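Local structure of glucose 1-dehydrogenase (Haloferax mediterranei, 2B5W) at residues S153-A158 against G182-L187. The protein oxidises D-glucose and several other aldose sugars, using NADP(+) in preference to NAD(+) as electron acceptor in a zinc-dependent reaction. The protein carries 1 engineered substitution. Residues are numbered along the deposited sequence; the frame is centred on the assembly and turned at random.
Sequences SITEKA and GSLGLL. With NAP (NADP nicotinamide-adenine-dinucleotide phosphate), chain I.
Leu184 and Ile154 meet over one face of the nicotinamide ring of the bound NADP. Leu184 CD2 lies almost directly above C6N, 3.8 Å from NAP C6N, whereas Ile154 CG2 sits above the rim beyond the hydride-accepting carbon, 3.9 Å from NAP C4N. Ile154 CD1 comes to the carboxamide oxygen from obliquely out of its plane, 3.7 Å from NAP O7N. Between the two residues the packing is looser, Ile154 CG2 standing 4.3 Å from Leu184 CD1. With CG anti to the backbone N (chi1 -177°), the fork of Leu184 is carried out between cofactor and helix 149-164: CD2 goes to the cofactor, CD1 to the helix. The case illustrates the Rossmann-type strand-turn-helix: strand 175-179, a glycine-rich turn of GxGxxG pattern and helix 183-194 receive the pyrophosphate, while helix 149-164 brings Ile154 to the nicotinamide. Gly182 occupies the N-cap position of helix 183-194, and Leu184 N donates to NAP O1N at 3.2 Å with a moderately bent N-H...O angle of 150°. This end of the helix may also favour the phosphate's negative charge through its dipole. Away from the cofactor, Leu184 CD1 passes 3.6 Å from Thr155 OG1. That hydroxyl is buried but hydrogen-bonded to Tyr247 and Thr188, so a methyl group can lie against it without stranding a polar atom. Ile154 also touches Leu272, and its side chain lies about 6 Å from the catalytic zinc ion.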
ATOM      1  N   SER A 153      16.859  10.759   5.291  1.00 13.60           N
ATOM      2  CA  SER A 153      15.960  10.075   6.239  1.00 15.35           C
ATOM      3  C   SER A 153      14.520   9.981   5.765  1.00 15.94           C
ATOM      4  O   SER A 153      13.821   9.007   6.097  1.00 15.52           O
ATOM      5  CB  SER A 153      16.033  10.706   7.648  1.00 15.14           C
ATOM      6  OG  SER A 153      15.282  11.884   7.778  1.00 16.75           O
ATOM      7  N   ILE A 154      14.049  11.012   5.072  1.00 13.51           N
ATOM      8  CA  ILE A 154      12.717  11.015   4.470  1.00 14.27           C
ATOM      9  C   ILE A 154      12.593   9.785   3.564  1.00 14.95           C
ATOM     10  O   ILE A 154      11.605   9.059   3.608  1.00 15.35           O
ATOM     11  CB  ILE A 154      12.445  12.320   3.701  1.00 16.73           C
ATOM     12  CG1 ILE A 154      12.367  13.523   4.646  1.00 17.71           C
ATOM     13  CG2 ILE A 154      11.228  12.157   2.832  1.00 15.69           C
ATOM     14  CD1 ILE A 154      11.280  13.470   5.649  1.00 18.46           C
ATOM     15  N   THR A 155      13.575   9.578   2.694  1.00 14.35           N
ATOM     16  CA  THR A 155      13.573   8.422   1.825  1.00 13.52           C
ATOM     17  C   THR A 155      13.740   7.127   2.587  1.00 16.50           C
ATOM     18  O   THR A 155      13.103   6.139   2.244  1.00 16.73           O
ATOM     19  CB  THR A 155      14.648   8.596   0.746  1.00 15.68           C
ATOM     20  OG1 THR A 155      14.198   9.703  -0.063  1.00 15.38           O
ATOM     21  CG2 THR A 155      14.734   7.369  -0.156  1.00 17.15           C
ATOM     22  N   GLU A 156      14.570   7.118   3.605  1.00 14.24           N
ATOM     23  CA  GLU A 156      14.740   5.889   4.375  1.00 13.38           C
ATOM     24  C   GLU A 156      13.381   5.454   4.947  1.00 14.14           C
ATOM     25  O   GLU A 156      13.072   4.265   4.948  1.00 15.96           O
ATOM     26  CB  GLU A 156      15.740   6.063   5.498  1.00 14.16           C
ATOM     27  CG  GLU A 156      17.169   6.359   5.094  1.00 14.48           C
ATOM     28  CD  GLU A 156      17.968   5.187   4.551  1.00 18.29           C
ATOM     29  OE1 GLU A 156      17.449   4.045   4.445  1.00 18.67           O
ATOM     30  OE2 GLU A 156      19.131   5.433   4.236  1.00 21.24           O
ATOM     31  N   LYS A 157      12.588   6.387   5.466  1.00 15.28           N
ATOM     32  CA  LYS A 157      11.287   6.002   5.994  1.00 15.50           C
ATOM     33  C   LYS A 157      10.365   5.500   4.883  1.00 14.32           C
ATOM     34  O   LYS A 157       9.699   4.478   5.024  1.00 14.95           O
ATOM     35  CB  LYS A 157      10.593   7.156   6.732  1.00 15.80           C
ATOM     36  CG  LYS A 157       9.167   6.772   7.165  1.00 16.46           C
ATOM     37  CD  LYS A 157       8.378   7.866   7.855  1.00 18.49           C
ATOM     38  CE  LYS A 157       6.892   7.492   7.896  1.00 16.49           C
ATOM     39  NZ  LYS A 157       6.129   8.438   8.711  1.00 17.17           N
ATOM     40  N   ALA A 158      10.300   6.230   3.765  1.00 14.30           N
ATOM     41  CA  ALA A 158       9.393   5.864   2.719  1.00 17.35           C
ATOM     42  C   ALA A 158       9.720   4.483   2.181  1.00 15.90           C
ATOM     43  O   ALA A 158       8.819   3.704   1.915  1.00 15.94           O
ATOM     44  CB  ALA A 158       9.382   6.921   1.595  1.00 16.24           C
ATOM     45  N   GLY A 182      13.915  17.083  -8.465  1.00 18.52           N
ATOM     46  CA  GLY A 182      14.298  18.018  -7.435  1.00 17.47           C
ATOM     47  C   GLY A 182      15.316  17.365  -6.506  1.00 17.43           C
ATOM     48  O   GLY A 182      15.732  16.225  -6.745  1.00 18.71           O
ATOM     49  N   SER A 183      15.739  18.072  -5.457  1.00 18.56           N
ATOM     50  CA  SER A 183      16.803  17.484  -4.635  1.00 16.20           C
ATOM     51  C   SER A 183      16.371  16.158  -3.999  1.00 18.15           C
ATOM     52  O   SER A 183      17.180  15.268  -3.826  1.00 18.89           O
ATOM     53  CB  SER A 183      17.328  18.473  -3.591  1.00 19.34           C
ATOM     54  OG  SER A 183      16.363  18.836  -2.640  1.00 21.80           O
ATOM     55  N   LEU A 184      15.107  16.042  -3.615  1.00 18.02           N
ATOM     56  CA  LEU A 184      14.657  14.776  -2.997  1.00 20.48           C
ATOM     57  C   LEU A 184      14.701  13.608  -4.010  1.00 16.47           C
ATOM     58  O   LEU A 184      15.196  12.510  -3.729  1.00 15.91           O
ATOM     59  CB  LEU A 184      13.268  14.922  -2.357  1.00 18.75           C
ATOM     60  CG  LEU A 184      12.769  13.658  -1.631  1.00 19.11           C
ATOM     61  CD1 LEU A 184      13.692  13.243  -0.479  1.00 21.53           C
ATOM     62  CD2 LEU A 184      11.310  13.820  -1.172  1.00 22.23           C
ATOM     63  N   GLY A 185      14.195  13.849  -5.209  1.00 17.44           N
ATOM     64  CA  GLY A 185      14.216  12.835  -6.237  1.00 16.61           C
ATOM     65  C   GLY A 185      15.618  12.427  -6.621  1.00 16.13           C
ATOM     66  O   GLY A 185      15.891  11.249  -6.761  1.00 15.95           O
ATOM     67  N   LEU A 186      16.542  13.377  -6.744  1.00 16.24           N
ATOM     68  CA  LEU A 186      17.881  13.024  -7.182  1.00 14.72           C
ATOM     69  C   LEU A 186      18.628  12.286  -6.063  1.00 16.42           C
ATOM     70  O   LEU A 186      19.345  11.332  -6.304  1.00 17.01           O
ATOM     71  CB  LEU A 186      18.666  14.250  -7.625  1.00 16.15           C
ATOM     72  CG  LEU A 186      18.068  14.955  -8.847  1.00 17.23           C
ATOM     73  CD1 LEU A 186      18.828  16.238  -9.123  1.00 19.34           C
ATOM     74  CD2 LEU A 186      18.158  14.107 -10.065  1.00 21.49           C
ATOM     75  N   LEU A 187      18.468  12.757  -4.822  1.00 16.00           N
ATOM     76  CA  LEU A 187      19.049  12.027  -3.688  1.00 17.65           C
ATOM     77  C   LEU A 187      18.517  10.585  -3.648  1.00 16.01           C
ATOM     78  O   LEU A 187      19.279   9.617  -3.473  1.00 16.00           O
ATOM     79  CB  LEU A 187      18.689  12.761  -2.393  1.00 20.80           C
ATOM     80  CG  LEU A 187      19.394  12.481  -1.100  1.00 40.58           C
ATOM     81  CD1 LEU A 187      20.871  12.756  -1.237  1.00 23.07           C
ATOM     82  CD2 LEU A 187      18.743  13.387  -0.041  1.00 30.25           C
TER
HETATM   83  PA  NAP I 701      11.053  20.269  -5.887  1.00 29.21           P
HETATM   84  O1A NAP I 701      10.025  21.266  -6.136  1.00 41.82           O
HETATM   85  O2A NAP I 701      12.464  20.863  -5.783  1.00 40.03           O
HETATM   86  O5B NAP I 701      11.086  19.183  -7.030  1.00 25.06           O
HETATM   87  C5B NAP I 701       9.955  18.707  -7.708  1.00 22.79           C
HETATM   88  C4B NAP I 701      10.506  18.401  -9.084  1.00 18.07           C
HETATM   89  O4B NAP I 701       9.516  17.690  -9.792  1.00 20.32           O
HETATM   90  C3B NAP I 701      10.867  19.657  -9.899  1.00 22.94           C
HETATM   91  O3B NAP I 701      12.225  19.676 -10.310  1.00 20.77           O
HETATM   92  C2B NAP I 701       9.909  19.602 -11.091  1.00 22.46           C
HETATM   93  O2B NAP I 701      10.485  19.958 -12.337  1.00 23.78           O
HETATM   94  C1B NAP I 701       9.507  18.147 -11.127  1.00 23.06           C
HETATM   95  N9A NAP I 701       8.176  17.979 -11.676  1.00 20.89           N
HETATM   96  C8A NAP I 701       7.009  18.527 -11.197  1.00 22.29           C
HETATM   97  N7A NAP I 701       5.998  18.134 -11.995  1.00 21.06           N
HETATM   98  C5A NAP I 701       6.522  17.373 -13.013  1.00 21.56           C
HETATM   99  C6A NAP I 701       5.979  16.714 -14.119  1.00 23.68           C
HETATM  100  N6A NAP I 701       4.669  16.785 -14.439  1.00 23.39           N
HETATM  101  N1A NAP I 701       6.807  16.005 -14.958  1.00 22.08           N
HETATM  102  C2A NAP I 701       8.160  15.911 -14.711  1.00 22.32           C
HETATM  103  N3A NAP I 701       8.715  16.562 -13.623  1.00 20.37           N
HETATM  104  C4A NAP I 701       7.908  17.260 -12.788  1.00 19.56           C
HETATM  105  O3  NAP I 701      10.843  19.577  -4.467  1.00 33.84           O
HETATM  106  PN  NAP I 701      11.762  18.538  -3.632  1.00 24.15           P
HETATM  107  O1N NAP I 701      12.498  17.594  -4.521  1.00 21.34           O
HETATM  108  O2N NAP I 701      12.485  19.203  -2.502  1.00 24.69           O
HETATM  109  O5D NAP I 701      10.410  17.844  -3.136  1.00 23.10           O
HETATM  110  C5D NAP I 701       9.701  16.959  -3.981  1.00 23.51           C
HETATM  111  C4D NAP I 701       8.290  16.718  -3.447  1.00 30.87           C
HETATM  112  O4D NAP I 701       8.403  16.033  -2.197  1.00 23.56           O
HETATM  113  C3D NAP I 701       7.500  18.001  -3.172  1.00 26.91           C
HETATM  114  O3D NAP I 701       6.152  17.859  -3.570  1.00 26.03           O
HETATM  115  C2D NAP I 701       7.630  18.162  -1.661  1.00 28.07           C
HETATM  116  O2D NAP I 701       6.631  18.939  -1.054  1.00 28.05           O
HETATM  117  C1D NAP I 701       7.615  16.701  -1.212  1.00 19.09           C
HETATM  118  N1N NAP I 701       8.286  16.405   0.060  1.00 22.93           N
HETATM  119  C2N NAP I 701       7.594  15.578   0.891  1.00 25.84           C
HETATM  120  C3N NAP I 701       8.169  15.165   2.059  1.00 24.97           C
HETATM  121  C7N NAP I 701       7.412  14.115   2.819  1.00 22.34           C
HETATM  122  O7N NAP I 701       7.954  13.900   4.082  1.00 23.14           O
HETATM  123  N7N NAP I 701       6.333  13.504   2.257  1.00 17.09           N
HETATM  124  C4N NAP I 701       9.439  15.601   2.456  1.00 23.49           C
HETATM  125  C5N NAP I 701      10.137  16.435   1.592  1.00 23.96           C
HETATM  126  C6N NAP I 701       9.560  16.816   0.371  1.00 23.61           C
HETATM  127  P2B NAP I 701      10.461  21.516 -12.896  1.00 22.43           P
HETATM  128  O1X NAP I 701      11.272  22.388 -12.087  1.00 22.30           O
HETATM  129  O2X NAP I 701      10.976  21.353 -14.341  1.00 21.92           O
HETATM  130  O3X NAP I 701       9.011  22.011 -12.912  1.00 23.12           O